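Local atomic coordinates of LpxE (Aquifex aeolicus, PDB entry 6EBU), a protein that probably removes the 1-phosphate of lipid A in the cell membrane, as a phosphatase of the PAP2 superfamily. Residues P28-F33 / R143-V148; I55-K60 / H122-H127. The protein carries 1 engineered substitution. One frame throughout, in Å; residues are numbered along the deposited sequence.

Interaction 1: P28-F33 / R143-V148; sequences PLLDVF and RIYAGV. With BOG (octyl beta-D-glucopyranoside), chain F; BOG (octyl beta-D-glucopyranoside), chain C; SO4 (sulfate ion), chain B.
The phenol ring of Tyr145 meets Asp31 at its edge: OD1 lies near the ring plane, 2.5 Å from Tyr145 OH, which donates a hydrogen bond to it. That separation is very short, so its exact length is doubtful. The carboxylate is turned 56° from the ring plane. Leu30 approaches the same ring obliquely, with CB 3.2 Å from Tyr145 OH and CD1 3.8 Å from Tyr145 CE1. Tyr145 reaches this far because its CG is anti to the backbone N (chi1 -176°), pointing the ring from helix 126-145 at helix 28-37. Outside the pair, Arg26 makes a cation-pi contact with Tyr145, and the His27 backbone N bonds to its hydroxyl.

Two other flat groups meet bound molecules. One face of the Phe33 ring carries an octyl glucoside, C1' lying 3.8 Å from Phe33 CG, offset toward the rim. Over the centre of the Arg143 guanidinium sits Val148 CG2, 3.7 Å above the plane, while the sulfate occupies an edge. Sulfate O1 takes bonds from Arg143 NH2 at 3.0 Å and from NE at 3.2 Å, the latter bent to 138° at the hydrogen. Gly147, the first residue to leave helical backbone angles, has positive phi and forms a Schellman motif, after which the chain runs toward the anion. Lys79, Arg86, His149 and the backbone N of Gly108 also bind it, a set matching the three signature motifs of PAP2 phosphatases, so the sulfate probably marks the phosphate site, which Arg143 joins, two residues before Tyr145, while the Asp31-Tyr145 bond lies well away.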
loop_
_atom_site.group_PDB
_atom_site.type_symbol
_atom_site.label_atom_id
_atom_site.label_comp_id
_atom_site.label_asym_id
_atom_site.label_seq_id
_atom_site.Cartn_x
_atom_site.Cartn_y
_atom_site.Cartn_z
ATOM N N PRO A 28 8.062 -10.143 -18.314
ATOM C CA PRO A 28 8.663 -8.819 -18.560
ATOM C C PRO A 28 7.646 -7.695 -18.642
ATOM O O PRO A 28 7.928 -6.578 -18.191
ATOM C CB PRO A 28 9.399 -9.017 -19.893
ATOM C CG PRO A 28 9.721 -10.474 -19.923
ATOM C CD PRO A 28 8.566 -11.164 -19.250
ATOM N N LEU A 29 6.467 -7.959 -19.211
ATOM C CA LEU A 29 5.433 -6.932 -19.274
ATOM C C LEU A 29 4.899 -6.588 -17.891
ATOM O O LEU A 29 4.543 -5.432 -17.638
ATOM C CB LEU A 29 4.293 -7.387 -20.182
ATOM C CG LEU A 29 4.626 -7.478 -21.671
ATOM C CD1 LEU A 29 3.383 -7.832 -22.462
ATOM C CD2 LEU A 29 5.227 -6.169 -22.159
ATOM N N LEU A 30 4.827 -7.571 -16.990
ATOM C CA LEU A 30 4.453 -7.276 -15.612
ATOM C C LEU A 30 5.528 -6.449 -14.921
ATOM O O LEU A 30 5.215 -5.552 -14.129
ATOM C CB LEU A 30 4.199 -8.574 -14.849
ATOM C CG LEU A 30 2.783 -9.142 -14.918
ATOM C CD1 LEU A 30 2.698 -10.449 -14.148
ATOM C CD2 LEU A 30 1.789 -8.130 -14.376
ATOM N N ASP A 31 6.801 -6.736 -15.213
ATOM C CA ASP A 31 7.894 -5.962 -14.635
ATOM C C ASP A 31 7.802 -4.499 -15.040
ATOM O O ASP A 31 8.008 -3.604 -14.212
ATOM C CB ASP A 31 9.242 -6.541 -15.067
ATOM C CG ASP A 31 9.520 -7.907 -14.468
ATOM O OD1 ASP A 31 8.738 -8.362 -13.610
ATOM O OD2 ASP A 31 10.535 -8.524 -14.853
ATOM N N VAL A 32 7.496 -4.236 -16.311
ATOM C CA VAL A 32 7.394 -2.859 -16.780
ATOM C C VAL A 32 6.163 -2.186 -16.187
ATOM O O VAL A 32 6.234 -1.057 -15.687
ATOM C CB VAL A 32 7.376 -2.810 -18.318
ATOM C CG1 VAL A 32 7.123 -1.390 -18.795
ATOM C CG2 VAL A 32 8.686 -3.340 -18.885
ATOM N N PHE A 33 5.017 -2.873 -16.227
ATOM C CA PHE A 33 3.779 -2.280 -15.731
ATOM C C PHE A 33 3.904 -1.887 -14.265
ATOM O O PHE A 33 3.551 -0.766 -13.880
ATOM C CB PHE A 33 2.608 -3.245 -15.921
ATOM C CG PHE A 33 1.347 -2.802 -15.232
ATOM C CD1 PHE A 33 0.485 -1.906 -15.847
ATOM C CD2 PHE A 33 1.030 -3.265 -13.963
ATOM C CE1 PHE A 33 -0.674 -1.487 -15.214
ATOM C CE2 PHE A 33 -0.122 -2.848 -13.324
ATOM C CZ PHE A 33 -0.978 -1.959 -13.950
ATOM N N ARG A 143 3.665 -4.401 -4.506
ATOM C CA ARG A 143 4.706 -4.509 -3.486
ATOM C C ARG A 143 5.208 -5.943 -3.360
ATOM O O ARG A 143 6.412 -6.175 -3.198
ATOM C CB ARG A 143 4.184 -4.003 -2.139
ATOM C CG ARG A 143 3.633 -2.582 -2.164
ATOM C CD ARG A 143 4.556 -1.644 -2.920
ATOM N NE ARG A 143 5.619 -1.117 -2.071
ATOM C CZ ARG A 143 6.762 -0.617 -2.527
ATOM N NH1 ARG A 143 6.997 -0.579 -3.831
ATOM N NH2 ARG A 143 7.671 -0.157 -1.678
ATOM N N ILE A 144 4.303 -6.919 -3.437
ATOM C CA ILE A 144 4.713 -8.317 -3.357
ATOM C C ILE A 144 5.418 -8.738 -4.638
ATOM O O ILE A 144 6.448 -9.420 -4.599
ATOM C CB ILE A 144 3.500 -9.214 -3.055
ATOM C CG1 ILE A 144 2.695 -8.645 -1.886
ATOM C CG2 ILE A 144 3.948 -10.638 -2.750
ATOM C CD1 ILE A 144 1.425 -9.400 -1.607
ATOM N N TYR A 145 4.879 -8.337 -5.794
ATOM C CA TYR A 145 5.513 -8.680 -7.061
ATOM C C TYR A 145 6.916 -8.100 -7.159
ATOM O O TYR A 145 7.810 -8.730 -7.739
ATOM C CB TYR A 145 4.654 -8.195 -8.233
ATOM C CG TYR A 145 5.198 -8.609 -9.581
ATOM C CD1 TYR A 145 4.836 -9.822 -10.154
ATOM C CD2 TYR A 145 6.087 -7.797 -10.272
ATOM C CE1 TYR A 145 5.340 -10.210 -11.383
ATOM C CE2 TYR A 145 6.594 -8.174 -11.497
ATOM C CZ TYR A 145 6.220 -9.383 -12.049
ATOM O OH TYR A 145 6.729 -9.767 -13.269
ATOM N N ALA A 146 7.132 -6.907 -6.604
ATOM C CA ALA A 146 8.457 -6.304 -6.609
ATOM C C ALA A 146 9.425 -6.994 -5.658
ATOM O O ALA A 146 10.625 -6.705 -5.707
ATOM C CB ALA A 146 8.356 -4.818 -6.256
ATOM N N GLY A 147 8.938 -7.889 -4.799
ATOM C CA GLY A 147 9.798 -8.576 -3.859
ATOM C C GLY A 147 10.202 -7.768 -2.647
ATOM O O GLY A 147 11.143 -8.154 -1.949
ATOM N N VAL A 148 9.513 -6.659 -2.365
ATOM C CA VAL A 148 9.885 -5.796 -1.249
ATOM C C VAL A 148 8.951 -5.934 -0.055
ATOM O O VAL A 148 9.223 -5.335 0.997
ATOM C CB VAL A 148 9.951 -4.316 -1.687
ATOM C CG1 VAL A 148 10.946 -4.148 -2.826
ATOM C CG2 VAL A 148 8.571 -3.811 -2.090
HETATM O O1 BOG F . 8.996 4.089 0.159
HETATM C "C1'" BOG F . 7.903 4.306 -0.732
HETATM C "C2'" BOG F . 8.448 4.616 -2.144
HETATM C "C3'" BOG F . 7.416 4.154 -3.219
HETATM C "C4'" BOG F . 8.123 3.286 -4.296
HETATM C "C5'" BOG F . 9.115 2.313 -3.619
HETATM C "C6'" BOG F . 10.071 1.725 -4.678
HETATM C "C7'" BOG F . 11.175 2.729 -5.005
HETATM C "C8'" BOG F . 12.071 2.920 -3.780
HETATM O O1 BOG C . -1.386 -6.000 -15.637
HETATM C "C1'" BOG C . -0.394 -5.820 -16.648
HETATM C "C2'" BOG C . -0.461 -6.993 -17.650
HETATM C "C3'" BOG C . 0.550 -6.747 -18.813
HETATM C "C4'" BOG C . -0.088 -7.180 -20.163
HETATM C "C5'" BOG C . -1.570 -6.749 -20.198
HETATM C "C6'" BOG C . -2.037 -6.535 -21.653
HETATM C "C7'" BOG C . -3.563 -6.465 -21.674
HETATM C "C8'" BOG C . -4.055 -6.217 -23.103
HETATM S S SO4 B . 6.843 0.842 1.882
HETATM O O1 SO4 B . 6.063 0.185 0.835
HETATM O O2 SO4 B . 8.266 0.691 1.600
HETATM O O3 SO4 B . 6.529 0.220 3.165
HETATM O O4 SO4 B . 6.503 2.261 1.929
#

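Interaction 2: I55-K60 / H122-H127; sequences IFRKEK and HGEKLH
Glu124 OE2 is gripped by two cationic side chains at once, Arg57 through NE and Lys60 through NZ, each nitrogen 3.2 Å from that oxygen. The two donors use different sides of the carboxylate: NE comes to the syn side and NZ to the anti side, both somewhat out of its plane, so they share one atom without competing for a single position. Guanidinium and carboxylate lie nearly coplanar, 28° apart, with the carboxylate at the edge of the guanidinium. This permits a second, weak bond from Arg57 NH2 to Glu124 OE1 at 3.4 Å. The pairing is therefore lopsided, firmer at NE than at NH2. A bend in the glutamate chain (chi2 -74°) accompanies the approach of its carboxylate, which Arg57 and Lys60 approach from the opposite direction.

Lys60 NZ has a further acceptor, the backbone O of His122, at 3.0 Å. Here the nitrogen lies in the carbonyl plane on a lone pair, with a C=O...N angle of 144°. The same ammonium also makes a weak bond to Val119 O, near the end of helix 108-121. On its own side, Lys60 N bonds to Arg57 O at 2.9 Å, which ties together the turn that carries both cations between helices 46-56 and 61-82. Across from it, residues 122-125 link helix 108-121 to helix 126-145, with Lys125 at the N-cap position.

Glu59 OE2 stands 5.6 Å from Glu124 OE2, a like charge that is not in contact. Even so, two cations beside Glu124 would be expected to favour its ionised form, while the buried Lys60 would probably be stabilised by the carboxylate and the His122 carbonyl, making this a salt-bridge network between two interhelical turns.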
loop_
_atom_site.group_PDB
_atom_site.type_symbol
_atom_site.label_atom_id
_atom_site.label_comp_id
_atom_site.label_asym_id
_atom_site.label_seq_id
_atom_site.Cartn_x
_atom_site.Cartn_y
_atom_site.Cartn_z
ATOM N N ILE A 55 -9.942 21.612 -6.041
ATOM C CA ILE A 55 -10.653 22.246 -7.146
ATOM C C ILE A 55 -11.998 21.578 -7.413
ATOM O O ILE A 55 -12.997 22.259 -7.653
ATOM C CB ILE A 55 -9.760 22.241 -8.403
ATOM C CG1 ILE A 55 -8.511 23.091 -8.169
ATOM C CG2 ILE A 55 -10.533 22.737 -9.618
ATOM C CD1 ILE A 55 -7.550 23.098 -9.331
ATOM N N PHE A 56 -12.057 20.244 -7.372
ATOM C CA PHE A 56 -13.247 19.524 -7.805
ATOM C C PHE A 56 -14.014 18.834 -6.686
ATOM O O PHE A 56 -15.190 18.515 -6.882
ATOM C CB PHE A 56 -12.878 18.471 -8.861
ATOM C CG PHE A 56 -12.188 19.037 -10.073
ATOM C CD1 PHE A 56 -12.919 19.630 -11.090
ATOM C CD2 PHE A 56 -10.810 18.961 -10.202
ATOM C CE1 PHE A 56 -12.287 20.146 -12.209
ATOM C CE2 PHE A 56 -10.171 19.474 -11.316
ATOM C CZ PHE A 56 -10.910 20.068 -12.321
ATOM N N ARG A 57 -13.394 18.590 -5.534
ATOM C CA ARG A 57 -14.031 17.855 -4.441
ATOM C C ARG A 57 -13.479 18.351 -3.105
ATOM O O ARG A 57 -12.916 17.598 -2.316
ATOM C CB ARG A 57 -13.813 16.352 -4.604
ATOM C CG ARG A 57 -14.790 15.664 -5.535
ATOM C CD ARG A 57 -16.108 15.362 -4.839
ATOM N NE ARG A 57 -16.952 14.493 -5.652
ATOM C CZ ARG A 57 -17.773 14.929 -6.603
ATOM N NH1 ARG A 57 -17.865 16.227 -6.858
ATOM N NH2 ARG A 57 -18.503 14.068 -7.299
ATOM N N LYS A 58 -13.646 19.651 -2.840
ATOM C CA LYS A 58 -12.997 20.267 -1.686
ATOM C C LYS A 58 -13.453 19.646 -0.372
ATOM O O LYS A 58 -12.701 19.652 0.610
ATOM C CB LYS A 58 -13.257 21.774 -1.678
ATOM N N GLU A 59 -14.669 19.096 -0.331
ATOM C CA GLU A 59 -15.149 18.454 0.887
ATOM C C GLU A 59 -14.324 17.226 1.258
ATOM O O GLU A 59 -14.374 16.785 2.410
ATOM C CB GLU A 59 -16.620 18.068 0.731
ATOM C CG GLU A 59 -16.894 17.070 -0.385
ATOM C CD GLU A 59 -17.171 17.743 -1.721
ATOM O OE1 GLU A 59 -16.862 18.945 -1.865
ATOM O OE2 GLU A 59 -17.702 17.068 -2.627
ATOM N N LYS A 60 -13.568 16.669 0.314
ATOM C CA LYS A 60 -12.751 15.491 0.566
ATOM C C LYS A 60 -11.327 15.827 0.986
ATOM O O LYS A 60 -10.571 14.915 1.337
ATOM C CB LYS A 60 -12.712 14.605 -0.683
ATOM C CG LYS A 60 -13.407 13.266 -0.527
ATOM C CD LYS A 60 -14.886 13.430 -0.247
ATOM C CE LYS A 60 -15.596 12.086 -0.258
ATOM N NZ LYS A 60 -15.500 11.423 -1.587
ATOM N N HIS A 122 -16.044 7.370 -0.829
ATOM C CA HIS A 122 -17.209 7.647 0.001
ATOM C C HIS A 122 -18.195 8.554 -0.726
ATOM O O HIS A 122 -17.833 9.630 -1.209
ATOM C CB HIS A 122 -16.772 8.290 1.316
ATOM C CG HIS A 122 -17.895 8.520 2.279
ATOM N ND1 HIS A 122 -18.699 9.638 2.230
ATOM C CD2 HIS A 122 -18.346 7.776 3.317
ATOM C CE1 HIS A 122 -19.598 9.573 3.197
ATOM N NE2 HIS A 122 -19.405 8.454 3.870
ATOM N N GLY A 123 -19.450 8.109 -0.798
ATOM C CA GLY A 123 -20.494 8.888 -1.432
ATOM C C GLY A 123 -20.361 9.048 -2.928
ATOM O O GLY A 123 -20.925 9.988 -3.492
ATOM N N GLU A 124 -19.636 8.157 -3.594
ATOM C CA GLU A 124 -19.411 8.255 -5.027
ATOM C C GLU A 124 -20.068 7.084 -5.745
ATOM O O GLU A 124 -20.515 6.112 -5.131
ATOM C CB GLU A 124 -17.910 8.307 -5.336
ATOM C CG GLU A 124 -17.156 9.353 -4.529
ATOM C CD GLU A 124 -17.426 10.774 -4.995
ATOM O OE1 GLU A 124 -17.785 10.962 -6.177
ATOM O OE2 GLU A 124 -17.275 11.707 -4.177
ATOM N N LYS A 125 -20.129 7.197 -7.068
ATOM C CA LYS A 125 -20.753 6.170 -7.885
ATOM C C LYS A 125 -19.946 4.874 -7.830
ATOM O O LYS A 125 -18.759 4.857 -7.493
ATOM C CB LYS A 125 -20.903 6.652 -9.328
ATOM C CG LYS A 125 -21.746 7.911 -9.466
ATOM C CD LYS A 125 -22.863 7.735 -10.486
ATOM C CE LYS A 125 -23.728 8.986 -10.581
ATOM N NZ LYS A 125 -24.942 8.889 -9.723
ATOM N N LEU A 126 -20.619 3.777 -8.182
ATOM C CA LEU A 126 -20.043 2.450 -7.987
ATOM C C LEU A 126 -18.782 2.252 -8.819
ATOM O O LEU A 126 -17.803 1.667 -8.340
ATOM C CB LEU A 126 -21.082 1.382 -8.325
ATOM C CG LEU A 126 -20.733 -0.046 -7.915
ATOM C CD1 LEU A 126 -20.383 -0.091 -6.438
ATOM C CD2 LEU A 126 -21.889 -0.981 -8.226
ATOM N N HIS A 127 -18.784 2.723 -10.069
ATOM C CA HIS A 127 -17.613 2.522 -10.916
ATOM C C HIS A 127 -16.416 3.317 -10.413
ATOM O O HIS A 127 -15.269 2.929 -10.661
ATOM C CB HIS A 127 -17.932 2.882 -12.369
ATOM C CG HIS A 127 -18.469 4.268 -12.551
ATOM N ND1 HIS A 127 -17.675 5.329 -12.929
ATOM C CD2 HIS A 127 -19.723 4.763 -12.422
ATOM C CE1 HIS A 127 -18.415 6.420 -13.017
ATOM N NE2 HIS A 127 -19.662 6.104 -12.715
#

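How the interactions relate
Helix 126-145 takes part in both interactions, just before its start in interaction 2 and at its end in interaction 1. Their centres are about 30 Å apart and their nearest atoms about 15 Å, so the two do not touch. Along the chain the order is 28-33, 55-60, 122-127, 143-148: the pair of interaction 2 falls entirely between the two segments of interaction 1. The partner helices, 28-37 and 46-56, are consecutive. Interaction 1 joins helix 28-37 to the end of helix 126-145, while interaction 2 joins the turn after helix 46-56 to the loop that leads into helix 126-145. Segment 143-148 includes Arg143, which binds the sulfate, whereas interaction 2 joins turns remote from it.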